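Local coordinates for protein deferrochelatase (Vibrio cholerae, PDB 5DE0) that binds heme b and probably acts as a dye-decolorizing peroxidase, at residues R233-Y238 with L248-C253; V174-F179 with A287-P292; I198-P203 with S215-V220. One frame throughout, in Å; residues are numbered along the deposited sequence.

Contact 1: R233-Y238 with L248-C253. With HEM (protoporphyrin IX containing Fe), chain F.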
loop_
_atom_site.group_PDB
_atom_site.type_symbol
_atom_site.label_atom_id
_atom_site.label_comp_id
_atom_site.label_asym_id
_atom_site.label_seq_id
_atom_site.Cartn_x
_atom_site.Cartn_y
_atom_site.Cartn_z
ATOM N N ARG B 233 0.321 22.062 -0.822
ATOM C CA ARG B 233 0.560 20.744 -0.247
ATOM C C ARG B 233 -0.015 19.624 -1.107
ATOM O O ARG B 233 -1.112 19.744 -1.651
ATOM C CB ARG B 233 -0.031 20.667 1.164
ATOM C CG ARG B 233 0.660 21.560 2.182
ATOM C CD ARG B 233 -0.167 21.683 3.453
ATOM N NE ARG B 233 -1.348 22.516 3.254
ATOM C CZ ARG B 233 -2.461 22.422 3.974
ATOM N NH1 ARG B 233 -2.552 21.519 4.941
ATOM N NH2 ARG B 233 -3.487 23.224 3.722
ATOM N N HIS B 234 0.737 18.535 -1.223
ATOM C CA HIS B 234 0.284 17.355 -1.955
ATOM C C HIS B 234 0.311 16.131 -1.049
ATOM O O HIS B 234 0.390 14.996 -1.521
ATOM C CB HIS B 234 1.150 17.113 -3.193
ATOM C CG HIS B 234 0.659 17.813 -4.421
ATOM N ND1 HIS B 234 -0.379 17.326 -5.185
ATOM C CD2 HIS B 234 1.060 18.959 -5.018
ATOM C CE1 HIS B 234 -0.597 18.144 -6.200
ATOM N NE2 HIS B 234 0.263 19.144 -6.122
ATOM N N SER B 235 0.250 16.375 0.256
ATOM C CA SER B 235 0.350 15.314 1.249
ATOM C C SER B 235 -0.796 14.323 1.142
ATOM O O SER B 235 -1.853 14.630 0.589
ATOM C CB SER B 235 0.385 15.901 2.658
ATOM O OG SER B 235 1.286 16.989 2.737
ATOM N N LEU B 236 -0.576 13.131 1.685
ATOM C CA LEU B 236 -1.570 12.071 1.653
ATOM C C LEU B 236 -1.252 11.040 2.731
ATOM O O LEU B 236 -0.087 10.716 2.954
ATOM C CB LEU B 236 -1.607 11.414 0.273
ATOM C CG LEU B 236 -2.972 11.111 -0.342
ATOM C CD1 LEU B 236 -3.875 12.330 -0.292
ATOM C CD2 LEU B 236 -2.803 10.631 -1.777
ATOM N N PRO B 237 -2.290 10.539 3.417
ATOM C CA PRO B 237 -2.140 9.487 4.429
ATOM C C PRO B 237 -1.503 8.226 3.847
ATOM O O PRO B 237 -1.579 8.014 2.640
ATOM C CB PRO B 237 -3.582 9.218 4.873
ATOM C CG PRO B 237 -4.315 10.470 4.552
ATOM C CD PRO B 237 -3.682 11.009 3.310
ATOM N N TYR B 238 -0.891 7.404 4.694
ATOM C CA TYR B 238 -0.182 6.214 4.232
ATOM C C TYR B 238 -0.079 5.160 5.328
ATOM O O TYR B 238 -0.361 5.434 6.494
ATOM C CB TYR B 238 1.229 6.579 3.768
ATOM C CG TYR B 238 2.186 6.768 4.929
ATOM C CD1 TYR B 238 2.206 7.955 5.648
ATOM C CD2 TYR B 238 3.057 5.751 5.316
ATOM C CE1 TYR B 238 3.067 8.131 6.713
ATOM C CE2 TYR B 238 3.919 5.919 6.384
ATOM C CZ TYR B 238 3.920 7.112 7.078
ATOM O OH TYR B 238 4.776 7.289 8.141
ATOM N N LEU B 248 2.382 11.352 4.781
ATOM C CA LEU B 248 3.533 11.720 3.978
ATOM C C LEU B 248 3.356 13.171 3.590
ATOM O O LEU B 248 2.670 13.480 2.616
ATOM C CB LEU B 248 3.666 10.833 2.736
ATOM C CG LEU B 248 5.007 10.846 1.988
ATOM C CD1 LEU B 248 5.269 12.145 1.227
ATOM C CD2 LEU B 248 6.149 10.562 2.942
ATOM N N PHE B 249 3.968 14.066 4.353
ATOM C CA PHE B 249 3.843 15.480 4.058
ATOM C C PHE B 249 4.768 15.872 2.912
ATOM O O PHE B 249 5.950 15.531 2.906
ATOM C CB PHE B 249 4.142 16.333 5.293
ATOM C CG PHE B 249 3.985 17.803 5.049
ATOM C CD1 PHE B 249 2.753 18.413 5.208
ATOM C CD2 PHE B 249 5.065 18.571 4.638
ATOM C CE1 PHE B 249 2.599 19.762 4.973
ATOM C CE2 PHE B 249 4.916 19.923 4.400
ATOM C CZ PHE B 249 3.682 20.518 4.568
ATOM N N ILE B 250 4.213 16.588 1.942
ATOM C CA ILE B 250 4.989 17.137 0.842
ATOM C C ILE B 250 4.354 18.450 0.401
ATOM O O ILE B 250 3.129 18.573 0.359
ATOM C CB ILE B 250 5.083 16.151 -0.348
ATOM C CG1 ILE B 250 5.862 16.770 -1.513
ATOM C CG2 ILE B 250 3.700 15.713 -0.800
ATOM C CD1 ILE B 250 6.041 15.838 -2.700
ATOM N N ALA B 251 5.187 19.439 0.099
ATOM C CA ALA B 251 4.688 20.751 -0.287
ATOM C C ALA B 251 5.559 21.389 -1.362
ATOM O O ALA B 251 6.769 21.168 -1.411
ATOM C CB ALA B 251 4.600 21.665 0.930
ATOM N N TYR B 252 4.928 22.180 -2.222
ATOM C CA TYR B 252 5.638 22.930 -3.248
ATOM C C TYR B 252 5.468 24.422 -2.989
ATOM O O TYR B 252 4.417 24.856 -2.519
ATOM C CB TYR B 252 5.124 22.569 -4.644
ATOM C CG TYR B 252 5.434 21.153 -5.081
ATOM C CD1 TYR B 252 4.670 20.081 -4.637
ATOM C CD2 TYR B 252 6.486 20.890 -5.950
ATOM C CE1 TYR B 252 4.951 18.788 -5.038
ATOM C CE2 TYR B 252 6.771 19.600 -6.357
ATOM C CZ TYR B 252 6.001 18.553 -5.898
ATOM O OH TYR B 252 6.288 17.270 -6.305
ATOM N N CYS B 253 6.502 25.206 -3.280
ATOM C CA CYS B 253 6.425 26.650 -3.090
ATOM C C CYS B 253 7.424 27.398 -3.968
ATOM O O CYS B 253 8.497 26.883 -4.282
ATOM C CB CYS B 253 6.657 27.010 -1.623
ATOM S SG CYS B 253 6.348 28.744 -1.244
HETATM C CHA HEM F . -3.090 23.209 7.643
HETATM C CHB HEM F . 1.652 23.411 6.642
HETATM C CHC HEM F . 2.344 19.135 8.857
HETATM C CHD HEM F . -2.468 18.561 9.064
HETATM C C1A HEM F . -1.867 23.641 7.181
HETATM C C2A HEM F . -1.605 24.880 6.476
HETATM C C3A HEM F . -0.298 24.933 6.198
HETATM C C4A HEM F . 0.316 23.730 6.720
HETATM C CMA HEM F . 0.446 26.065 5.457
HETATM C CAA HEM F . -2.661 25.948 6.115
HETATM C CBA HEM F . -2.526 27.118 7.088
HETATM C CGA HEM F . -3.644 28.100 6.869
HETATM O O1A HEM F . -4.775 27.836 7.352
HETATM O O2A HEM F . -3.398 29.146 6.216
HETATM C C1B HEM F . 2.256 22.322 7.226
HETATM C C2B HEM F . 3.682 22.134 7.375
HETATM C C3B HEM F . 3.892 20.964 7.976
HETATM C C4B HEM F . 2.596 20.352 8.247
HETATM C CMB HEM F . 4.782 23.113 6.906
HETATM C CAB HEM F . 5.305 20.429 8.297
HETATM C CBB HEM F . 5.508 19.234 8.850
HETATM C C1C HEM F . 1.100 18.581 9.080
HETATM C C2C HEM F . 0.828 17.269 9.640
HETATM C C3C HEM F . -0.510 17.115 9.692
HETATM C C4C HEM F . -1.114 18.327 9.174
HETATM C CMC HEM F . 1.926 16.270 10.071
HETATM C CAC HEM F . -1.367 15.927 10.198
HETATM C CBC HEM F . -0.881 14.835 10.795
HETATM C C1D HEM F . -3.080 19.774 8.824
HETATM C C2D HEM F . -4.462 20.082 9.112
HETATM C C3D HEM F . -4.659 21.535 8.665
HETATM C C4D HEM F . -3.375 21.960 8.154
HETATM C CMD HEM F . -5.523 19.150 9.737
HETATM C CAD HEM F . -5.955 22.367 8.755
HETATM C CBD HEM F . -6.815 22.157 7.513
HETATM C CGD HEM F . -6.101 22.687 6.298
HETATM O O1D HEM F . -5.484 21.873 5.563
HETATM O O2D HEM F . -6.150 23.921 6.057
HETATM N NA HEM F . -0.670 22.965 7.312
HETATM N NB HEM F . 1.624 21.217 7.770
HETATM N NC HEM F . -0.108 19.196 8.812
HETATM N ND HEM F . -2.481 20.899 8.266
HETATM FE FE HEM F . -0.421 21.098 8.123
#

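Contact 2: V174-F179 with A287-P292. With HEM (protoporphyrin IX containing Fe), chain F.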
loop_
_atom_site.group_PDB
_atom_site.type_symbol
_atom_site.label_atom_id
_atom_site.label_comp_id
_atom_site.label_asym_id
_atom_site.label_seq_id
_atom_site.Cartn_x
_atom_site.Cartn_y
_atom_site.Cartn_z
ATOM N N VAL B 174 10.635 22.119 -3.156
ATOM C CA VAL B 174 9.901 21.008 -2.565
ATOM C C VAL B 174 10.438 20.635 -1.186
ATOM O O VAL B 174 11.639 20.698 -0.937
ATOM C CB VAL B 174 9.955 19.751 -3.464
ATOM C CG1 VAL B 174 8.784 18.828 -3.156
ATOM C CG2 VAL B 174 9.952 20.134 -4.934
ATOM N N MET B 175 9.533 20.254 -0.292
ATOM C CA MET B 175 9.914 19.674 0.989
ATOM C C MET B 175 9.081 18.422 1.226
ATOM O O MET B 175 7.925 18.356 0.813
ATOM C CB MET B 175 9.721 20.675 2.138
ATOM C CG MET B 175 8.266 21.035 2.423
ATOM S SD MET B 175 8.028 21.874 4.000
ATOM C CE MET B 175 8.470 20.573 5.157
ATOM N N VAL B 176 9.675 17.422 1.868
ATOM C CA VAL B 176 8.933 16.223 2.233
ATOM C C VAL B 176 9.335 15.745 3.628
ATOM O O VAL B 176 10.501 15.813 4.017
ATOM C CB VAL B 176 9.125 15.077 1.184
ATOM C CG1 VAL B 176 10.102 15.481 0.100
ATOM C CG2 VAL B 176 9.548 13.767 1.842
ATOM N N GLN B 177 8.341 15.296 4.387
ATOM C CA GLN B 177 8.555 14.709 5.704
ATOM C C GLN B 177 7.567 13.573 5.923
ATOM O O GLN B 177 6.355 13.796 5.923
ATOM C CB GLN B 177 8.386 15.750 6.811
ATOM C CG GLN B 177 9.573 16.662 7.050
ATOM C CD GLN B 177 9.275 17.704 8.116
ATOM O OE1 GLN B 177 8.336 18.488 7.984
ATOM N NE2 GLN B 177 10.065 17.706 9.187
ATOM N N ARG B 178 8.072 12.359 6.104
ATOM C CA ARG B 178 7.197 11.239 6.424
ATOM C C ARG B 178 6.917 11.211 7.918
ATOM O O ARG B 178 7.827 11.031 8.727
ATOM C CB ARG B 178 7.804 9.908 5.978
ATOM C CG ARG B 178 6.868 8.735 6.202
ATOM C CD ARG B 178 7.187 7.554 5.301
ATOM N NE ARG B 178 8.387 6.835 5.715
ATOM C CZ ARG B 178 8.420 5.952 6.708
ATOM N NH1 ARG B 178 7.320 5.688 7.400
ATOM N NH2 ARG B 178 9.556 5.340 7.016
ATOM N N PHE B 179 5.652 11.393 8.280
ATOM C CA PHE B 179 5.264 11.400 9.682
ATOM C C PHE B 179 4.677 10.065 10.126
ATOM O O PHE B 179 3.922 9.429 9.389
ATOM C CB PHE B 179 4.263 12.525 9.948
ATOM C CG PHE B 179 4.899 13.873 10.086
ATOM C CD1 PHE B 179 5.056 14.696 8.985
ATOM C CD2 PHE B 179 5.349 14.315 11.319
ATOM C CE1 PHE B 179 5.646 15.935 9.113
ATOM C CE2 PHE B 179 5.939 15.552 11.452
ATOM C CZ PHE B 179 6.088 16.364 10.350
ATOM N N ALA B 287 13.604 16.297 3.802
ATOM C CA ALA B 287 14.451 16.660 2.673
ATOM C C ALA B 287 13.916 17.849 1.881
ATOM O O ALA B 287 12.707 18.037 1.758
ATOM C CB ALA B 287 14.624 15.467 1.754
ATOM N N TYR B 288 14.837 18.646 1.347
ATOM C CA TYR B 288 14.498 19.731 0.435
ATOM C C TYR B 288 14.871 19.347 -0.991
ATOM O O TYR B 288 15.873 18.669 -1.219
ATOM C CB TYR B 288 15.217 21.026 0.827
ATOM C CG TYR B 288 14.596 21.778 1.986
ATOM C CD1 TYR B 288 13.219 21.820 2.157
ATOM C CD2 TYR B 288 15.390 22.452 2.903
ATOM C CE1 TYR B 288 12.651 22.514 3.212
ATOM C CE2 TYR B 288 14.833 23.144 3.962
ATOM C CZ TYR B 288 13.465 23.173 4.112
ATOM O OH TYR B 288 12.908 23.863 5.166
ATOM N N PHE B 289 14.061 19.783 -1.948
ATOM C CA PHE B 289 14.337 19.550 -3.357
ATOM C C PHE B 289 13.993 20.778 -4.187
ATOM O O PHE B 289 13.409 21.738 -3.687
ATOM C CB PHE B 289 13.538 18.356 -3.884
ATOM C CG PHE B 289 13.798 17.069 -3.157
ATOM C CD1 PHE B 289 13.004 16.694 -2.087
ATOM C CD2 PHE B 289 14.820 16.222 -3.558
ATOM C CE1 PHE B 289 13.234 15.503 -1.421
ATOM C CE2 PHE B 289 15.054 15.033 -2.895
ATOM C CZ PHE B 289 14.260 14.674 -1.825
ATOM N N PHE B 290 14.360 20.737 -5.461
ATOM C CA PHE B 290 13.820 21.673 -6.431
ATOM C C PHE B 290 13.342 20.909 -7.658
ATOM O O PHE B 290 14.120 20.214 -8.314
ATOM C CB PHE B 290 14.849 22.727 -6.830
ATOM C CG PHE B 290 14.307 23.776 -7.756
ATOM C CD1 PHE B 290 14.432 23.647 -9.131
ATOM C CD2 PHE B 290 13.674 24.895 -7.249
ATOM C CE1 PHE B 290 13.934 24.618 -9.981
ATOM C CE2 PHE B 290 13.174 25.868 -8.090
ATOM C CZ PHE B 290 13.305 25.731 -9.459
ATOM N N ALA B 291 12.056 21.033 -7.955
ATOM C CA ALA B 291 11.493 20.417 -9.145
ATOM C C ALA B 291 11.528 21.419 -10.286
ATOM O O ALA B 291 10.756 22.375 -10.302
ATOM C CB ALA B 291 10.077 19.937 -8.889
ATOM N N PRO B 292 12.429 21.202 -11.255
ATOM C CA PRO B 292 12.563 22.153 -12.361
ATOM C C PRO B 292 11.377 22.079 -13.314
ATOM O O PRO B 292 10.558 21.165 -13.204
ATOM C CB PRO B 292 13.852 21.704 -13.054
ATOM C CG PRO B 292 13.916 20.242 -12.787
ATOM C CD PRO B 292 13.325 20.041 -11.416
HETATM C CHA HEM F . -3.090 23.209 7.643
HETATM C CHB HEM F . 1.652 23.411 6.642
HETATM C CHC HEM F . 2.344 19.135 8.857
HETATM C CHD HEM F . -2.468 18.561 9.064
HETATM C C1A HEM F . -1.867 23.641 7.181
HETATM C C2A HEM F . -1.605 24.880 6.476
HETATM C C3A HEM F . -0.298 24.933 6.198
HETATM C C4A HEM F . 0.316 23.730 6.720
HETATM C CMA HEM F . 0.446 26.065 5.457
HETATM C CAA HEM F . -2.661 25.948 6.115
HETATM C CBA HEM F . -2.526 27.118 7.088
HETATM C CGA HEM F . -3.644 28.100 6.869
HETATM O O1A HEM F . -4.775 27.836 7.352
HETATM O O2A HEM F . -3.398 29.146 6.216
HETATM C C1B HEM F . 2.256 22.322 7.226
HETATM C C2B HEM F . 3.682 22.134 7.375
HETATM C C3B HEM F . 3.892 20.964 7.976
HETATM C C4B HEM F . 2.596 20.352 8.247
HETATM C CMB HEM F . 4.782 23.113 6.906
HETATM C CAB HEM F . 5.305 20.429 8.297
HETATM C CBB HEM F . 5.508 19.234 8.850
HETATM C C1C HEM F . 1.100 18.581 9.080
HETATM C C2C HEM F . 0.828 17.269 9.640
HETATM C C3C HEM F . -0.510 17.115 9.692
HETATM C C4C HEM F . -1.114 18.327 9.174
HETATM C CMC HEM F . 1.926 16.270 10.071
HETATM C CAC HEM F . -1.367 15.927 10.198
HETATM C CBC HEM F . -0.881 14.835 10.795
HETATM C C1D HEM F . -3.080 19.774 8.824
HETATM C C2D HEM F . -4.462 20.082 9.112
HETATM C C3D HEM F . -4.659 21.535 8.665
HETATM C C4D HEM F . -3.375 21.960 8.154
HETATM C CMD HEM F . -5.523 19.150 9.737
HETATM C CAD HEM F . -5.955 22.367 8.755
HETATM C CBD HEM F . -6.815 22.157 7.513
HETATM C CGD HEM F . -6.101 22.687 6.298
HETATM O O1D HEM F . -5.484 21.873 5.563
HETATM O O2D HEM F . -6.150 23.921 6.057
HETATM N NA HEM F . -0.670 22.965 7.312
HETATM N NB HEM F . 1.624 21.217 7.770
HETATM N NC HEM F . -0.108 19.196 8.812
HETATM N ND HEM F . -2.481 20.899 8.266
HETATM FE FE HEM F . -0.421 21.098 8.123
#

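Contact 3: I198-P203 with S215-V220. With HEM (protoporphyrin IX containing Fe), chain F.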
loop_
_atom_site.group_PDB
_atom_site.type_symbol
_atom_site.label_atom_id
_atom_site.label_comp_id
_atom_site.label_asym_id
_atom_site.label_seq_id
_atom_site.Cartn_x
_atom_site.Cartn_y
_atom_site.Cartn_z
ATOM N N ILE B 198 -5.201 21.142 16.798
ATOM C CA ILE B 198 -5.169 21.455 15.374
ATOM C C ILE B 198 -5.392 22.945 15.126
ATOM O O ILE B 198 -4.605 23.595 14.432
ATOM C CB ILE B 198 -6.229 20.644 14.597
ATOM C CG1 ILE B 198 -5.911 19.150 14.662
ATOM C CG2 ILE B 198 -6.304 21.101 13.146
ATOM C CD1 ILE B 198 -4.587 18.783 14.031
ATOM N N GLY B 199 -6.465 23.482 15.699
ATOM C CA GLY B 199 -6.805 24.882 15.520
ATOM C C GLY B 199 -8.048 25.056 14.670
ATOM O O GLY B 199 -8.459 26.179 14.382
ATOM N N ARG B 200 -8.640 23.937 14.258
ATOM C CA ARG B 200 -9.876 23.953 13.481
ATOM C C ARG B 200 -10.869 22.920 14.002
ATOM O O ARG B 200 -10.498 21.989 14.719
ATOM C CB ARG B 200 -9.592 23.690 11.997
ATOM C CG ARG B 200 -8.687 24.713 11.334
ATOM C CD ARG B 200 -8.562 24.454 9.844
ATOM N NE ARG B 200 -9.740 24.896 9.107
ATOM C CZ ARG B 200 -9.859 26.096 8.549
ATOM N NH1 ARG B 200 -8.869 26.973 8.643
ATOM N NH2 ARG B 200 -10.967 26.420 7.895
ATOM N N THR B 201 -12.134 23.092 13.633
ATOM C CA THR B 201 -13.174 22.139 13.991
ATOM C C THR B 201 -12.933 20.831 13.244
ATOM O O THR B 201 -12.419 20.836 12.129
ATOM C CB THR B 201 -14.578 22.684 13.664
ATOM O OG1 THR B 201 -14.651 24.068 14.026
ATOM C CG2 THR B 201 -15.645 21.917 14.424
ATOM N N LYS B 202 -13.295 19.712 13.860
ATOM C CA LYS B 202 -13.013 18.403 13.274
ATOM C C LYS B 202 -14.002 17.972 12.179
ATOM O O LYS B 202 -13.571 17.546 11.108
ATOM C CB LYS B 202 -12.953 17.338 14.375
ATOM C CG LYS B 202 -12.444 15.988 13.910
ATOM C CD LYS B 202 -12.171 15.068 15.088
ATOM C CE LYS B 202 -11.554 13.758 14.632
ATOM N NZ LYS B 202 -11.132 12.900 15.772
ATOM N N PRO B 203 -15.323 18.072 12.425
ATOM C CA PRO B 203 -16.211 17.578 11.364
ATOM C C PRO B 203 -16.254 18.452 10.108
ATOM O O PRO B 203 -16.330 17.902 9.010
ATOM C CB PRO B 203 -17.584 17.554 12.043
ATOM C CG PRO B 203 -17.489 18.574 13.113
ATOM C CD PRO B 203 -16.085 18.478 13.620
ATOM N N SER B 215 -1.204 25.906 18.670
ATOM C CA SER B 215 -1.933 24.989 17.801
ATOM C C SER B 215 -1.241 24.926 16.447
ATOM O O SER B 215 -0.484 25.831 16.093
ATOM C CB SER B 215 -3.389 25.423 17.631
ATOM O OG SER B 215 -3.488 26.527 16.749
ATOM N N HIS B 216 -1.506 23.867 15.689
ATOM C CA HIS B 216 -0.817 23.656 14.420
ATOM C C HIS B 216 -1.038 24.802 13.436
ATOM O O HIS B 216 -0.080 25.337 12.875
ATOM C CB HIS B 216 -1.255 22.342 13.778
ATOM C CG HIS B 216 -0.474 21.995 12.551
ATOM N ND1 HIS B 216 0.880 21.744 12.581
ATOM C CD2 HIS B 216 -0.852 21.877 11.257
ATOM C CE1 HIS B 216 1.303 21.476 11.359
ATOM N NE2 HIS B 216 0.272 21.551 10.538
ATOM N N VAL B 217 -2.297 25.171 13.227
ATOM C CA VAL B 217 -2.625 26.294 12.357
ATOM C C VAL B 217 -2.014 27.577 12.915
ATOM O O VAL B 217 -1.524 28.417 12.164
ATOM C CB VAL B 217 -4.150 26.459 12.192
ATOM C CG1 VAL B 217 -4.477 27.716 11.397
ATOM C CG2 VAL B 217 -4.740 25.231 11.514
ATOM N N GLY B 218 -2.023 27.711 14.238
ATOM C CA GLY B 218 -1.395 28.846 14.890
ATOM C C GLY B 218 0.092 28.927 14.591
ATOM O O GLY B 218 0.674 30.013 14.568
ATOM N N ARG B 219 0.705 27.770 14.355
ATOM C CA ARG B 219 2.128 27.695 14.049
ATOM C C ARG B 219 2.426 27.970 12.577
ATOM O O ARG B 219 3.444 28.578 12.249
ATOM C CB ARG B 219 2.684 26.319 14.428
ATOM C CG ARG B 219 2.646 25.985 15.913
ATOM C CD ARG B 219 3.760 26.676 16.690
ATOM N NE ARG B 219 3.447 28.069 17.000
ATOM C CZ ARG B 219 4.256 28.884 17.669
ATOM N NH1 ARG B 219 5.430 28.446 18.102
ATOM N NH2 ARG B 219 3.889 30.136 17.905
ATOM N N VAL B 220 1.540 27.524 11.692
ATOM C CA VAL B 220 1.818 27.572 10.261
ATOM C C VAL B 220 1.108 28.711 9.537
ATOM O O VAL B 220 1.471 29.042 8.405
ATOM C CB VAL B 220 1.440 26.241 9.573
ATOM C CG1 VAL B 220 2.181 25.084 10.223
ATOM C CG2 VAL B 220 -0.062 26.020 9.628
HETATM C CHA HEM F . -3.090 23.209 7.643
HETATM C CHB HEM F . 1.652 23.411 6.642
HETATM C CHC HEM F . 2.344 19.135 8.857
HETATM C CHD HEM F . -2.468 18.561 9.064
HETATM C C1A HEM F . -1.867 23.641 7.181
HETATM C C2A HEM F . -1.605 24.880 6.476
HETATM C C3A HEM F . -0.298 24.933 6.198
HETATM C C4A HEM F . 0.316 23.730 6.720
HETATM C CMA HEM F . 0.446 26.065 5.457
HETATM C CAA HEM F . -2.661 25.948 6.115
HETATM C CBA HEM F . -2.526 27.118 7.088
HETATM C CGA HEM F . -3.644 28.100 6.869
HETATM O O1A HEM F . -4.775 27.836 7.352
HETATM O O2A HEM F . -3.398 29.146 6.216
HETATM C C1B HEM F . 2.256 22.322 7.226
HETATM C C2B HEM F . 3.682 22.134 7.375
HETATM C C3B HEM F . 3.892 20.964 7.976
HETATM C C4B HEM F . 2.596 20.352 8.247
HETATM C CMB HEM F . 4.782 23.113 6.906
HETATM C CAB HEM F . 5.305 20.429 8.297
HETATM C CBB HEM F . 5.508 19.234 8.850
HETATM C C1C HEM F . 1.100 18.581 9.080
HETATM C C2C HEM F . 0.828 17.269 9.640
HETATM C C3C HEM F . -0.510 17.115 9.692
HETATM C C4C HEM F . -1.114 18.327 9.174
HETATM C CMC HEM F . 1.926 16.270 10.071
HETATM C CAC HEM F . -1.367 15.927 10.198
HETATM C CBC HEM F . -0.881 14.835 10.795
HETATM C C1D HEM F . -3.080 19.774 8.824
HETATM C C2D HEM F . -4.462 20.082 9.112
HETATM C C3D HEM F . -4.659 21.535 8.665
HETATM C C4D HEM F . -3.375 21.960 8.154
HETATM C CMD HEM F . -5.523 19.150 9.737
HETATM C CAD HEM F . -5.955 22.367 8.755
HETATM C CBD HEM F . -6.815 22.157 7.513
HETATM C CGD HEM F . -6.101 22.687 6.298
HETATM O O1D HEM F . -5.484 21.873 5.563
HETATM O O2D HEM F . -6.150 23.921 6.057
HETATM N NA HEM F . -0.670 22.965 7.312
HETATM N NB HEM F . 1.624 21.217 7.770
HETATM N NC HEM F . -0.108 19.196 8.812
HETATM N ND HEM F . -2.481 20.899 8.266
HETATM FE FE HEM F . -0.421 21.098 8.123
#

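Contact 1: R233-Y238 with L248-C253
Arg233 and Phe249 cross obliquely on the distal side of the heme, their planes 34° apart. The arginine's CD passes 3.7 Å from Phe249 CE1, and a bend at chi3 (-73°) turns the guanidinium against the porphyrin, with HEM C1A over one of its faces. NH1 and NH2 then grip the same propionate oxygen, HEM O1D, each at 3.0 Å, while Asp147 forms a salt bridge with NH1. Long, flat and charged, the side chain can serve porphyrin, propionate and aspartate at once. Phe249 offers a ring face to pyrrole ring B of the heme, its CZ 3.2 Å from HEM C2B. Ser235 substitutes a hydroxyl for a strand carbonyl: Ile250 N donates to its OG over 3.1 Å, which bridges the break between Arg233 and Leu236. Beside it, His234 N is bound to Ile250 O at 2.9 Å, and Leu248 N to Leu236 O. On the side turned from the heme, His234 and Tyr252 cross with planes near perpendicular, CD2 of the histidine 3.8 Å from CD1 of the tyrosine; His234 NE2 is held by Ile11 O and Tyr252 OH by His101. The arrangement is a broken antiparallel beta hairpin presenting Arg233 beside Asp147, the arginine and aspartate pair characteristic of the distal heme pocket in DyP-type peroxidases.

Contact 2: V174-F179 with A287-P292
A chi1 of -58° places CG of Phe289 anti to the carbonyl carbon, and the ring reaches along the face it shares with Val176, whose CG1 meets its edge 3.5 Å from Phe289 CE1. Tyr288, one residue earlier and on the other face of the sheet, has a similar chi1 of -79°; its ring edge receives CB of Met175, 3.6 Å from Tyr288 CE1. Next to Phe289, Val174 sets CB against its CB at 3.9 Å and carries CG2 on to Ala291 CB, 4.0 Å away. Compact valines and an alanine fit alongside the broad phenyl ring. The backbones are tied by two reciprocal pairs. Val174 and Phe289 exchange bonds of 2.8 Å, from Val174 N to Phe289 O and from Phe289 N to Val174 O; Val176 and Ala287 bind each other likewise. Further along, Phe179 lays a ring face against methyl HEM CMC. Strand 172-181 is an inner strand, with strand 281-291 on one flank and strand 247-253 on the other; a backbone hydrogen bond between Phe290 and Phe62 links strand 281-291 to the N-terminal sheet, while Leu263 of helix 257-266 packs on both Met175 and Tyr288.

Contact 3: I198-P203 with S215-V220
Val217 lays its CG2 methyl against the carbonyl of Ile198, 3.3 Å from O, and against Arg200 CG at 4.0 Å, the two side chains crossing at about a right angle. The same carbonyl accepts from the backbone amide of Val217 itself: Val217 N reaches Ile198 O over 3.0 Å in a nearly straight bond (175°). Ile198 closes helix 191-198, so a helix C-terminal carbonyl meets an N-terminal amide of helix 216-220. Gly199, with positive phi, suits a turn that brings the backbone close to Ser215 and Val217. Ser215 is the N-cap: its chi1 of 76° swings OG back to accept from Gly218 N at 3.1 Å, and OG is also hydrogen-bonded to Pro212 O. One residue on, His216 coordinates the iron through NE2, 2.6 Å from HEM FE, a long bond, with Val220 CG1 over one ring face. Arg200, bent at chi3, lays CD 3.5 Å from HEM CAD, and its NH2 meets Ser205 O and Glu150. With ND1 of His216 hydrogen-bonded to Asp275, the ring's rotation is fixed, and the carboxylate would be expected to push electron density toward the iron, as the proximal histidine and aspartate pair does in other heme peroxidases.

Overall arrangement
Contacts 1 and 2 belong to one four-stranded antiparallel sheet, ordered 232-239, 247-253, 172-181, 281-291, as in a ferredoxin-like fold. Their centres lie 9 Å apart, and they meet directly where strands 247-253 and 172-181 are neighbours. Contact 3 stands apart, about 17 Å from contact 1 and 23 Å from contact 2 between centres, and touches neither; the heme reaches all three. Along the chain contact 2 encloses the others: strand 172-181 comes first, then contact 3, then the hairpin of contact 1, and finally strand 281-291. The sheet supplies part of the distal wall and of the heme rim, while contact 3 closes the proximal side with the iron ligand, all within the C-terminal family region.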